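Local structure of uncharacterized protein YfeY (Escherichia coli, 2QZB) at residues S106-F109 and G110-K114; S150-T153 and L154-W157; G22-T25 and A26-L30; E61-G65 and D66-M70. The protein is of unknown function but belongs to the DUF1131 family and is probably an exported, lipid-anchored protein. All coordinates share one frame; numbering follows the deposited sequence.

Interaction 1: residues S106-F109 and G110-K114; sequences SKAF and GNCQK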
ATOM      1  N   SER A 106     -12.400  10.328  12.001  1.00 27.31           N
ATOM      2  CA  SER A 106     -12.811  10.653  13.365  1.00 28.68           C
ATOM      3  C   SER A 106     -12.990   9.403  14.200  1.00 29.75           C
ATOM      4  O   SER A 106     -12.999   9.469  15.431  1.00 29.67           O
ATOM      5  CB  SER A 106     -14.088  11.476  13.366  1.00 29.56           C
ATOM      6  OG  SER A 106     -15.214  10.688  13.139  1.00 31.28           O
ATOM      7  N   LYS A 107     -13.102   8.259  13.518  1.00 30.16           N
ATOM      8  CA  LYS A 107     -13.302   6.965  14.160  1.00 31.16           C
ATOM      9  C   LYS A 107     -13.003   5.842  13.174  1.00 30.36           C
ATOM     10  O   LYS A 107     -13.032   6.033  11.962  1.00 30.66           O
ATOM     11  CB  LYS A 107     -14.723   6.846  14.743  1.00 30.77           C
ATOM     12  CG  LYS A 107     -15.829   6.618  13.743  1.00 32.20           C
ATOM     13  CD  LYS A 107     -17.233   6.880  14.352  1.00 33.09           C
ATOM     14  CE  LYS A 107     -17.710   5.733  15.276  1.00 37.67           C
ATOM     15  NZ  LYS A 107     -19.195   5.417  15.188  1.00 34.85           N
ATOM     16  N   ALA A 108     -12.673   4.679  13.699  1.00 30.94           N
ATOM     17  CA  ALA A 108     -12.304   3.522  12.862  1.00 31.64           C
ATOM     18  C   ALA A 108     -13.506   2.786  12.264  1.00 32.59           C
ATOM     19  O   ALA A 108     -13.434   2.293  11.128  1.00 32.71           O
ATOM     20  CB  ALA A 108     -11.443   2.553  13.678  1.00 31.60           C
ATOM     21  N   PHE A 109     -14.599   2.743  13.027  1.00 34.21           N
ATOM     22  CA  PHE A 109     -15.802   1.947  12.719  1.00 36.11           C
ATOM     23  C   PHE A 109     -16.139   1.981  11.245  1.00 36.60           C
ATOM     24  O   PHE A 109     -16.274   3.059  10.639  1.00 36.57           O
ATOM     25  CB  PHE A 109     -17.002   2.414  13.579  1.00 37.26           C
ATOM     26  CG  PHE A 109     -18.278   1.624  13.346  1.00 40.73           C
ATOM     27  CD1 PHE A 109     -18.608   0.551  14.174  1.00 42.91           C
ATOM     28  CD2 PHE A 109     -19.142   1.949  12.291  1.00 42.89           C
ATOM     29  CE1 PHE A 109     -19.767  -0.194  13.948  1.00 44.09           C
ATOM     30  CE2 PHE A 109     -20.303   1.212  12.063  1.00 44.40           C
ATOM     31  CZ  PHE A 109     -20.614   0.140  12.893  1.00 43.09           C
ATOM     32  N   GLY A 110     -16.221   0.793  10.655  1.00 37.70           N
ATOM     33  CA  GLY A 110     -16.707   0.620   9.287  1.00 38.33           C
ATOM     34  C   GLY A 110     -15.736   1.014   8.188  1.00 39.49           C
ATOM     35  O   GLY A 110     -15.791   0.462   7.092  1.00 39.53           O
ATOM     36  N   ASN A 111     -14.896   2.017   8.460  1.00 40.07           N
ATOM     37  CA  ASN A 111     -13.836   2.470   7.537  1.00 39.50           C
ATOM     38  C   ASN A 111     -12.641   1.471   7.447  1.00 38.96           C
ATOM     39  O   ASN A 111     -12.004   1.292   6.387  1.00 38.14           O
ATOM     40  CB  ASN A 111     -13.255   3.800   8.058  1.00 40.16           C
ATOM     41  CG  ASN A 111     -14.309   4.921   8.238  1.00 42.90           C
ATOM     42  OD1 ASN A 111     -14.697   5.577   7.262  1.00 43.24           O
ATOM     43  ND2 ASN A 111     -14.703   5.201   9.508  1.00 44.45           N
ATOM     44  N   CYS A 112     -12.359   0.842   8.587  1.00 38.32           N
ATOM     45  CA  CYS A 112     -11.067   0.245   8.905  1.00 38.29           C
ATOM     46  C   CYS A 112     -11.227  -1.147   9.470  1.00 39.06           C
ATOM     47  O   CYS A 112     -12.236  -1.451  10.096  1.00 38.23           O
ATOM     48  CB  CYS A 112     -10.353   1.087   9.961  1.00 37.99           C
ATOM     49  SG  CYS A 112     -10.189   2.829   9.505  1.00 36.06           S
ATOM     50  N   GLN A 113     -10.198  -1.965   9.244  1.00 39.75           N
ATOM     51  CA  GLN A 113     -10.112  -3.349   9.678  1.00 42.19           C
ATOM     52  C   GLN A 113      -8.636  -3.706   9.918  1.00 41.69           C
ATOM     53  O   GLN A 113      -7.739  -3.093   9.343  1.00 41.53           O
ATOM     54  CB  GLN A 113     -10.709  -4.268   8.598  1.00 41.92           C
ATOM     55  CG  GLN A 113     -12.252  -4.383   8.654  1.00 45.16           C
ATOM     56  CD  GLN A 113     -12.917  -4.708   7.307  1.00 45.81           C
ATOM     57  OE1 GLN A 113     -12.255  -5.046   6.305  1.00 50.86           O
ATOM     58  NE2 GLN A 113     -14.240  -4.571   7.276  1.00 48.33           N
ATOM     59  N   LYS A 114      -8.388  -4.690  10.772  1.00 42.43           N
ATOM     60  CA  LYS A 114      -7.039  -5.247  10.933  1.00 42.38           C
ATOM     61  C   LYS A 114      -6.519  -5.675   9.573  1.00 42.47           C
ATOM     62  O   LYS A 114      -7.258  -6.299   8.798  1.00 42.08           O
ATOM     63  CB  LYS A 114      -7.050  -6.470  11.848  1.00 42.82           C
ATOM     64  CG  LYS A 114      -7.468  -6.206  13.263  1.00 42.62           C
ATOM     65  CD  LYS A 114      -7.328  -7.474  14.091  1.00 45.21           C
ATOM     66  CE  LYS A 114      -5.904  -8.018  14.063  1.00 44.26           C
ATOM     67  NZ  LYS A 114      -5.039  -7.275  15.018  1.00 44.61           N
TER
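Ala108 O takes up two backbone N-H groups as the chain turns into strand 112-114, one from Asn111 and one from Cys112. Both bonds are weak: Asn111 N and Cys112 N each lie 3.1 Å from Ala108 O, with angles at the hydrogen of about 125°. Asn111 N also makes a weak bond to Phe109 O at 2.8 Å, so its single hydrogen is shared between two carbonyls. The Asn111 side chain folds back over the same turn, CG lying anti to the carbonyl carbon (chi1 -57°); this brings ND2 to 3.1 Å from Lys107 O. Gly110 bends the chain with a positive phi of 76°, and a CB there would collide with Phe109 O. On the buried side the methyl of Ala108 meets Cys112 CB at 4.1 Å, and both side chains also touch Met148. Gly110 O receives a weak bond from Lys126 NZ, while Ala108 N is satisfied by Asp151 OD1 at the start of helix 151-154. Cys112 SG forms the disulfide with Cys125 on the adjoining strand. The whole is a turn of type II geometry from Ala108 to Asn111, with glycine third, leading into a disulfide-linked outer strand of an antiparallel sheet.

Interaction 2: residues S150-T153 and L154-W157; sequences SDDT and LKNW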
ATOM      1  N   SER A 150      -8.826   0.730  19.851  1.00 43.24           N
ATOM      2  CA  SER A 150      -9.869   1.732  19.952  1.00 43.51           C
ATOM      3  C   SER A 150      -9.481   3.028  19.247  1.00 43.31           C
ATOM      4  O   SER A 150      -8.312   3.211  18.868  1.00 42.67           O
ATOM      5  CB  SER A 150     -10.134   2.037  21.417  1.00 43.47           C
ATOM      6  OG  SER A 150      -9.180   2.967  21.906  1.00 45.70           O
ATOM      7  N   ASP A 151     -10.463   3.933  19.135  1.00 42.82           N
ATOM      8  CA  ASP A 151     -10.299   5.245  18.514  1.00 42.25           C
ATOM      9  C   ASP A 151      -9.292   6.159  19.245  1.00 42.02           C
ATOM     10  O   ASP A 151      -8.588   6.930  18.594  1.00 41.27           O
ATOM     11  CB  ASP A 151     -11.664   5.949  18.355  1.00 42.31           C
ATOM     12  CG  ASP A 151     -12.669   5.147  17.501  1.00 43.85           C
ATOM     13  OD1 ASP A 151     -12.265   4.504  16.490  1.00 43.37           O
ATOM     14  OD2 ASP A 151     -13.878   5.169  17.845  1.00 43.96           O
ATOM     15  N   ASP A 152      -9.224   6.099  20.579  1.00 42.12           N
ATOM     16  CA  ASP A 152      -8.258   6.949  21.331  1.00 41.91           C
ATOM     17  C   ASP A 152      -6.799   6.569  21.134  1.00 40.83           C
ATOM     18  O   ASP A 152      -5.913   7.424  21.257  1.00 41.07           O
ATOM     19  CB  ASP A 152      -8.525   6.959  22.844  1.00 43.46           C
ATOM     20  CG  ASP A 152      -9.728   7.777  23.219  1.00 47.24           C
ATOM     21  OD1 ASP A 152      -9.714   9.013  23.011  1.00 50.71           O
ATOM     22  OD2 ASP A 152     -10.693   7.169  23.745  1.00 52.85           O
ATOM     23  N   THR A 153      -6.541   5.282  20.934  1.00 39.16           N
ATOM     24  CA  THR A 153      -5.207   4.819  20.571  1.00 37.95           C
ATOM     25  C   THR A 153      -4.890   5.180  19.120  1.00 36.49           C
ATOM     26  O   THR A 153      -3.830   5.764  18.832  1.00 35.65           O
ATOM     27  CB  THR A 153      -5.093   3.288  20.684  1.00 38.54           C
ATOM     28  OG1 THR A 153      -5.273   2.902  22.045  1.00 40.55           O
ATOM     29  CG2 THR A 153      -3.707   2.808  20.200  1.00 38.30           C
ATOM     30  N   LEU A 154      -5.813   4.825  18.223  1.00 34.10           N
ATOM     31  CA  LEU A 154      -5.622   5.024  16.792  1.00 33.15           C
ATOM     32  C   LEU A 154      -5.405   6.473  16.371  1.00 33.01           C
ATOM     33  O   LEU A 154      -4.745   6.695  15.367  1.00 32.24           O
ATOM     34  CB  LEU A 154      -6.763   4.418  15.983  1.00 33.22           C
ATOM     35  CG  LEU A 154      -6.888   2.895  16.010  1.00 33.51           C
ATOM     36  CD1 LEU A 154      -8.092   2.466  15.150  1.00 31.40           C
ATOM     37  CD2 LEU A 154      -5.601   2.231  15.527  1.00 31.68           C
ATOM     38  N   LYS A 155      -5.921   7.446  17.128  1.00 32.21           N
ATOM     39  CA  LYS A 155      -5.860   8.849  16.675  1.00 34.20           C
ATOM     40  C   LYS A 155      -4.426   9.302  16.382  1.00 32.72           C
ATOM     41  O   LYS A 155      -4.202  10.087  15.459  1.00 33.79           O
ATOM     42  CB  LYS A 155      -6.590   9.833  17.618  1.00 33.62           C
ATOM     43  CG  LYS A 155      -6.034   9.876  19.032  1.00 37.26           C
ATOM     44  CD  LYS A 155      -6.843  10.805  19.985  1.00 37.74           C
ATOM     45  CE  LYS A 155      -5.906  11.360  21.088  1.00 43.71           C
ATOM     46  NZ  LYS A 155      -6.545  11.635  22.433  1.00 49.01           N
ATOM     47  N   ASN A 156      -3.475   8.727  17.116  1.00 31.50           N
ATOM     48  CA  ASN A 156      -2.051   9.027  17.014  1.00 31.15           C
ATOM     49  C   ASN A 156      -1.268   8.097  16.056  1.00 29.78           C
ATOM     50  O   ASN A 156      -0.051   8.271  15.846  1.00 28.67           O
ATOM     51  CB  ASN A 156      -1.431   8.963  18.426  1.00 31.70           C
ATOM     52  CG  ASN A 156      -2.087   9.937  19.393  1.00 35.52           C
ATOM     53  OD1 ASN A 156      -2.269  11.128  19.066  1.00 41.22           O
ATOM     54  ND2 ASN A 156      -2.477   9.439  20.574  1.00 37.86           N
ATOM     55  N   TRP A 157      -1.952   7.118  15.474  1.00 27.01           N
ATOM     56  CA  TRP A 157      -1.319   6.280  14.441  1.00 25.00           C
ATOM     57  C   TRP A 157      -1.014   7.076  13.153  1.00 23.72           C
ATOM     58  O   TRP A 157      -1.567   8.147  12.925  1.00 22.15           O
ATOM     59  CB  TRP A 157      -2.186   5.046  14.173  1.00 25.20           C
ATOM     60  CG  TRP A 157      -2.082   4.003  15.280  1.00 23.53           C
ATOM     61  CD1 TRP A 157      -1.888   4.227  16.611  1.00 25.40           C
ATOM     62  CD2 TRP A 157      -2.170   2.576  15.123  1.00 25.16           C
ATOM     63  NE1 TRP A 157      -1.829   3.024  17.294  1.00 24.79           N
ATOM     64  CE2 TRP A 157      -1.994   1.999  16.396  1.00 25.84           C
ATOM     65  CE3 TRP A 157      -2.359   1.734  14.017  1.00 27.75           C
ATOM     66  CZ2 TRP A 157      -2.042   0.611  16.608  1.00 26.61           C
ATOM     67  CZ3 TRP A 157      -2.377   0.348  14.216  1.00 27.37           C
ATOM     68  CH2 TRP A 157      -2.222  -0.196  15.509  1.00 26.93           C
TER
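Ser150 O, at the N-cap residue of helix 151-154, accepts the N-H of Leu154 at 3.0 Å in a nearly straight bond of 166° that lies in the carbonyl plane. The same oxygen is covered by Leu154 CG, 3.2 Å from Ser150 O. Two weak backbone bonds follow, Lys155 N to Asp151 O and Asn156 N to Thr153 O, their donors lying inside the type I turn from Leu154 to Trp157, which Trp157 N closes on Leu154 O. Trp157 swings back beside Thr153: its NE1 lies 3.5 Å from Thr153 CG2, the methyl standing anti to the Thr153 backbone N, and CD1 comes to 3.3 Å from Thr153 O. Leu154 CD2 sits over the centre of one indole face, 3.4 Å above the plane, and NE1 donates to Glu140 O. A leucine in place of Trp157 would probably leave Glu140 O without this donor and open a gap beside Thr153 and Leu154. Lys155 CG packs against Asp152 O at 3.3 Å, while Lys155 NZ stays 4.2 Å from Asp152 OD1, beyond a salt bridge. The contact thus combines one sound helical bond, two weak ones and an apolar Leu154-indole contact, with the Asp152-Lys155 attraction probably modest at this distance.

Interaction 3: residues G22-T25 and A26-L30; sequences GELT and ASTPL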
ATOM      1  N   GLY A  22       1.946   5.732 -10.752  1.00 31.49           N
ATOM      2  CA  GLY A  22       2.647   6.265 -11.938  1.00 32.77           C
ATOM      3  C   GLY A  22       2.114   5.580 -13.185  1.00 34.20           C
ATOM      4  O   GLY A  22       0.932   5.670 -13.484  1.00 34.83           O
ATOM      5  N   GLU A  23       2.970   4.862 -13.899  1.00 34.23           N
ATOM      6  CA  GLU A  23       2.538   4.166 -15.107  1.00 35.11           C
ATOM      7  C   GLU A  23       2.321   2.664 -14.857  1.00 34.46           C
ATOM      8  O   GLU A  23       2.033   1.902 -15.769  1.00 34.64           O
ATOM      9  CB  GLU A  23       3.526   4.424 -16.257  1.00 36.01           C
ATOM     10  CG  GLU A  23       4.050   5.896 -16.361  1.00 40.86           C
ATOM     11  CD  GLU A  23       2.960   6.962 -16.678  1.00 49.50           C
ATOM     12  OE1 GLU A  23       3.041   7.595 -17.756  1.00 51.18           O
ATOM     13  OE2 GLU A  23       2.034   7.200 -15.849  1.00 53.11           O
ATOM     14  N   LEU A  24       2.441   2.244 -13.605  1.00 33.63           N
ATOM     15  CA  LEU A  24       2.090   0.881 -13.205  1.00 32.23           C
ATOM     16  C   LEU A  24       0.564   0.805 -13.043  1.00 32.97           C
ATOM     17  O   LEU A  24      -0.011   1.527 -12.245  1.00 32.50           O
ATOM     18  CB  LEU A  24       2.778   0.517 -11.903  1.00 30.70           C
ATOM     19  CG  LEU A  24       4.306   0.532 -11.854  1.00 31.02           C
ATOM     20  CD1 LEU A  24       4.776   0.448 -10.422  1.00 28.30           C
ATOM     21  CD2 LEU A  24       4.893  -0.647 -12.655  1.00 28.79           C
ATOM     22  N   THR A  25      -0.074  -0.039 -13.850  1.00 33.69           N
ATOM     23  CA  THR A  25      -1.537  -0.104 -13.939  1.00 34.40           C
ATOM     24  C   THR A  25      -1.988  -1.558 -14.003  1.00 34.35           C
ATOM     25  O   THR A  25      -1.161  -2.498 -13.967  1.00 32.33           O
ATOM     26  CB  THR A  25      -2.142   0.714 -15.159  1.00 35.36           C
ATOM     27  OG1 THR A  25      -1.948   0.002 -16.390  1.00 37.87           O
ATOM     28  CG2 THR A  25      -1.558   2.122 -15.284  1.00 34.47           C
ATOM     29  N   ALA A  26      -3.304  -1.748 -14.061  1.00 34.68           N
ATOM     30  CA  ALA A  26      -3.884  -3.082 -14.193  1.00 35.38           C
ATOM     31  C   ALA A  26      -3.450  -3.737 -15.516  1.00 35.94           C
ATOM     32  O   ALA A  26      -3.435  -4.959 -15.622  1.00 36.51           O
ATOM     33  CB  ALA A  26      -5.403  -3.024 -14.104  1.00 35.58           C
ATOM     34  N   SER A  27      -3.093  -2.948 -16.520  1.00 36.63           N
ATOM     35  CA  SER A  27      -2.653  -3.571 -17.789  1.00 38.02           C
ATOM     36  C   SER A  27      -1.140  -3.843 -17.862  1.00 38.00           C
ATOM     37  O   SER A  27      -0.664  -4.470 -18.816  1.00 38.51           O
ATOM     38  CB  SER A  27      -3.148  -2.791 -19.013  1.00 38.78           C
ATOM     39  OG  SER A  27      -3.067  -1.384 -18.820  1.00 41.60           O
ATOM     40  N   THR A  28      -0.390  -3.385 -16.853  1.00 36.66           N
ATOM     41  CA  THR A  28       1.034  -3.650 -16.792  1.00 35.26           C
ATOM     42  C   THR A  28       1.333  -5.126 -16.527  1.00 34.60           C
ATOM     43  O   THR A  28       0.931  -5.668 -15.518  1.00 34.86           O
ATOM     44  CB  THR A  28       1.745  -2.741 -15.773  1.00 35.22           C
ATOM     45  OG1 THR A  28       1.365  -1.375 -16.000  1.00 32.48           O
ATOM     46  CG2 THR A  28       3.256  -2.877 -15.934  1.00 34.13           C
ATOM     47  N   PRO A  29       2.030  -5.792 -17.464  1.00 34.71           N
ATOM     48  CA  PRO A  29       2.431  -7.174 -17.243  1.00 34.59           C
ATOM     49  C   PRO A  29       3.292  -7.316 -15.995  1.00 34.31           C
ATOM     50  O   PRO A  29       4.071  -6.408 -15.686  1.00 34.56           O
ATOM     51  CB  PRO A  29       3.328  -7.483 -18.455  1.00 35.29           C
ATOM     52  CG  PRO A  29       2.978  -6.495 -19.479  1.00 34.81           C
ATOM     53  CD  PRO A  29       2.447  -5.283 -18.784  1.00 34.62           C
ATOM     54  N   LEU A  30       3.183  -8.445 -15.308  1.00 32.92           N
ATOM     55  CA  LEU A  30       4.015  -8.674 -14.169  1.00 33.25           C
ATOM     56  C   LEU A  30       5.365  -9.244 -14.619  1.00 33.19           C
ATOM     57  O   LEU A  30       5.643 -10.424 -14.464  1.00 32.29           O
ATOM     58  CB  LEU A  30       3.329  -9.551 -13.137  1.00 33.57           C
ATOM     59  CG  LEU A  30       4.047  -9.588 -11.796  1.00 35.61           C
ATOM     60  CD1 LEU A  30       3.689  -8.357 -10.977  1.00 34.31           C
ATOM     61  CD2 LEU A  30       3.713 -10.850 -11.072  1.00 37.73           C
TER
HETATM   62  O   HOH W   1       0.066   1.118 -17.740  1.00 60.96           O
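Thr28 OG1 accepts the backbone N-H of Thr25 in the central hydrogen bond of this turn, 2.9 Å long and 160° at the hydrogen. The hydroxyl is brought there by a first torsion of -50°, which sets OG1 beside its own backbone N and leaves CG2 on the other side. A backbone bond runs the opposite way, from Thr28 N to Thr25 O at 3.1 Å, and closes a type I turn from Thr25 to Thr28; the donor stands well above the carbonyl plane, 69° out of it. Thr25 and Thr28 therefore grip each other twice, once through side chain and once through main chain.

A hydroxyl pair adds a further link. Thr25 OG1 and Ser27 OG are hydrogen-bonded at 3.0 Å, and either may be the donor. One water links three of the oxygens: it donates to Glu23 O at 2.9 Å, lies 2.7 Å from Thr25 OG1, and reaches Thr28 OG1 only weakly. A valine in place of Thr28 would probably leave Thr25 N without its acceptor and deprive the water of its third, weak partner.

Apolar contact is slight: Leu24 CD2 meets Thr28 CG2 at 4.3 Å, both side chains also touching Ile79. The turn lies in the loop between strand 20-21 and helix 32-38. Ala26 O is bonded by Thr78 OG1, and Thr28 pairs through its backbone with Ile79, while Leu24 packs on Ala38 of the helix and on Met70 and Ile72 of strand 67-73.

Interaction 4: residues E61-G65 and D66-M70; sequences EVMKG and DNVAM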
ATOM      1  N   GLU A  61       9.746  -6.645  -5.685  1.00 21.05           N
ATOM      2  CA  GLU A  61      10.041  -5.589  -4.731  1.00 22.07           C
ATOM      3  C   GLU A  61      10.857  -4.522  -5.441  1.00 21.39           C
ATOM      4  O   GLU A  61      11.930  -4.781  -6.025  1.00 21.51           O
ATOM      5  CB  GLU A  61      10.793  -6.139  -3.503  1.00 22.23           C
ATOM      6  CG  GLU A  61       9.865  -6.907  -2.517  1.00 24.39           C
ATOM      7  CD  GLU A  61      10.626  -7.547  -1.388  1.00 25.07           C
ATOM      8  OE1 GLU A  61      10.066  -7.702  -0.284  1.00 31.76           O
ATOM      9  OE2 GLU A  61      11.814  -7.861  -1.589  1.00 29.16           O
ATOM     10  N   VAL A  62      10.322  -3.325  -5.410  1.00 20.86           N
ATOM     11  CA  VAL A  62      10.967  -2.168  -5.937  1.00 20.49           C
ATOM     12  C   VAL A  62      11.774  -1.614  -4.772  1.00 20.86           C
ATOM     13  O   VAL A  62      11.242  -1.352  -3.719  1.00 21.29           O
ATOM     14  CB  VAL A  62       9.928  -1.147  -6.413  1.00 20.93           C
ATOM     15  CG1 VAL A  62      10.618   0.111  -6.880  1.00 21.14           C
ATOM     16  CG2 VAL A  62       9.060  -1.746  -7.565  1.00 20.15           C
ATOM     17  N   MET A  63      13.065  -1.456  -4.962  1.00 20.98           N
ATOM     18  CA  MET A  63      13.950  -1.183  -3.837  1.00 22.07           C
ATOM     19  C   MET A  63      14.450   0.251  -3.899  1.00 23.14           C
ATOM     20  O   MET A  63      14.824   0.743  -4.962  1.00 22.93           O
ATOM     21  CB  MET A  63      15.156  -2.138  -3.848  1.00 21.07           C
ATOM     22  CG  MET A  63      14.795  -3.671  -3.838  1.00 21.00           C
ATOM     23  SD  MET A  63      13.871  -4.184  -2.370  1.00 14.28           S
ATOM     24  CE  MET A  63      15.048  -4.003  -1.056  1.00 23.75           C
ATOM     25  N   LYS A  64      14.478   0.893  -2.754  1.00 24.83           N
ATOM     26  CA  LYS A  64      14.990   2.261  -2.659  1.00 28.19           C
ATOM     27  C   LYS A  64      16.085   2.193  -1.623  1.00 27.84           C
ATOM     28  O   LYS A  64      15.830   2.065  -0.432  1.00 27.95           O
ATOM     29  CB  LYS A  64      13.902   3.246  -2.260  1.00 27.12           C
ATOM     30  CG  LYS A  64      14.356   4.727  -2.395  1.00 32.42           C
ATOM     31  CD  LYS A  64      13.248   5.723  -2.100  1.00 31.22           C
ATOM     32  CE  LYS A  64      13.162   6.067  -0.618  1.00 37.45           C
ATOM     33  NZ  LYS A  64      12.480   7.410  -0.406  1.00 37.71           N
ATOM     34  N   GLY A  65      17.314   2.170  -2.110  1.00 29.28           N
ATOM     35  CA  GLY A  65      18.450   1.778  -1.291  1.00 29.38           C
ATOM     36  C   GLY A  65      18.253   0.389  -0.728  1.00 30.25           C
ATOM     37  O   GLY A  65      17.953  -0.567  -1.462  1.00 30.23           O
ATOM     38  N   ASP A  66      18.357   0.317   0.597  1.00 30.21           N
ATOM     39  CA  ASP A  66      18.329  -0.903   1.390  1.00 31.55           C
ATOM     40  C   ASP A  66      16.906  -1.401   1.706  1.00 30.48           C
ATOM     41  O   ASP A  66      16.719  -2.486   2.301  1.00 30.66           O
ATOM     42  CB  ASP A  66      19.047  -0.595   2.735  1.00 33.00           C
ATOM     43  CG  ASP A  66      18.945   0.931   3.159  1.00 38.49           C
ATOM     44  OD1 ASP A  66      18.816   1.216   4.388  1.00 45.97           O
ATOM     45  OD2 ASP A  66      19.012   1.854   2.295  1.00 38.74           O
ATOM     46  N   ASN A  67      15.920  -0.588   1.335  1.00 29.27           N
ATOM     47  CA  ASN A  67      14.548  -0.714   1.836  1.00 27.62           C
ATOM     48  C   ASN A  67      13.553  -0.935   0.688  1.00 25.36           C
ATOM     49  O   ASN A  67      13.735  -0.433  -0.439  1.00 23.59           O
ATOM     50  CB  ASN A  67      14.143   0.577   2.556  1.00 29.00           C
ATOM     51  CG  ASN A  67      14.813   0.760   3.925  1.00 32.08           C
ATOM     52  OD1 ASN A  67      14.885  -0.149   4.771  1.00 35.57           O
ATOM     53  ND2 ASN A  67      15.281   1.958   4.148  1.00 35.78           N
ATOM     54  N   VAL A  68      12.470  -1.641   0.984  1.00 23.56           N
ATOM     55  CA  VAL A  68      11.459  -1.887  -0.013  1.00 21.50           C
ATOM     56  C   VAL A  68      10.668  -0.608  -0.178  1.00 21.28           C
ATOM     57  O   VAL A  68      10.153  -0.070   0.789  1.00 20.57           O
ATOM     58  CB  VAL A  68      10.563  -3.094   0.396  1.00 23.14           C
ATOM     59  CG1 VAL A  68       9.470  -3.318  -0.589  1.00 19.94           C
ATOM     60  CG2 VAL A  68      11.405  -4.326   0.506  1.00 21.48           C
ATOM     61  N   ALA A  69      10.620  -0.095  -1.402  1.00 21.53           N
ATOM     62  CA  ALA A  69       9.783   1.084  -1.734  1.00 21.33           C
ATOM     63  C   ALA A  69       8.354   0.705  -2.165  1.00 21.18           C
ATOM     64  O   ALA A  69       7.406   1.475  -1.942  1.00 20.30           O
ATOM     65  CB  ALA A  69      10.432   1.905  -2.845  1.00 21.32           C
ATOM     66  N   MET A  70       8.209  -0.457  -2.823  1.00 21.44           N
ATOM     67  CA  MET A  70       6.893  -0.976  -3.299  1.00 20.91           C
ATOM     68  C   MET A  70       7.013  -2.469  -3.429  1.00 21.74           C
ATOM     69  O   MET A  70       8.076  -2.985  -3.823  1.00 21.07           O
ATOM     70  CB  MET A  70       6.496  -0.554  -4.743  1.00 20.85           C
ATOM     71  CG  MET A  70       6.493   0.904  -5.138  1.00 23.60           C
ATOM     72  SD  MET A  70       5.926   1.197  -6.861  1.00 19.28           S
ATOM     73  CE  MET A  70       6.758   2.749  -7.042  1.00 25.28           C
TER
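A beta hairpin with a classic bulge joins strands 55-64 and 67-73, closed at its tip by a type II' turn from Lys64 to Asn67. At the bulge Val62 faces both Ala69 and Met70, and its carbonyl oxygen accepts two N-H groups, Ala69 N at 2.7 Å and Met70 N at 3.3 Å. The nearer donor approaches nearly in line with the C=O bond. Val62 N returns a bond to Met70 O at 2.8 Å, so Val62 and Met70 make a hydrogen-bonded antiparallel pair. Nearer the tip, Lys64 N reaches Asn67 O at 2.8 Å in an almost straight bond of 174°, and Asn67 N donates to Lys64 O. Gly65 carries the positive phi (57°) of the turn.

The side chains of Val62 and Met70 run side by side, CB to CB 3.9 Å, on the face that also carries Lys64. Across the non-hydrogen-bonded pair, Val68 CG2 lies 3.8 Å from Met63 SD, the Met63 chain being doubled back at chi2 and chi3. The same methyl lies 3.7 Å from Glu61 OE1. Lys64 NZ is bound by Asp86 and Asp88. Val62 meets Leu45 of the outer strand 44-52, to which Glu61 is tied through a salt bridge from OE2 to Arg46, and on the other flank Ala69 bonds through its backbone to Leu85, just after strand 81-84.

Along the chain the order is interaction 3, interaction 4, interaction 1, interaction 2. They gather into two groups. Interactions 1 and 2 have centres about 10 Å apart and touch, Ala108 CB packing on Leu154 CD1 at 3.7 Å. Interactions 3 and 4, about 18 Å between centres, meet where Leu24 CD1 touches Met70 SD at 3.8 Å. Between the groups the centres are about 29 to 35 Å apart. Interactions 1 and 4 reach the same eight-stranded antiparallel sheet, at strand 112-114 on one border and strands 55-64 and 67-73 toward the other. They thus mark parts of one sheet near its two borders, with interaction 2, a short helix and its turn, and interaction 3, a loop, packed beside them.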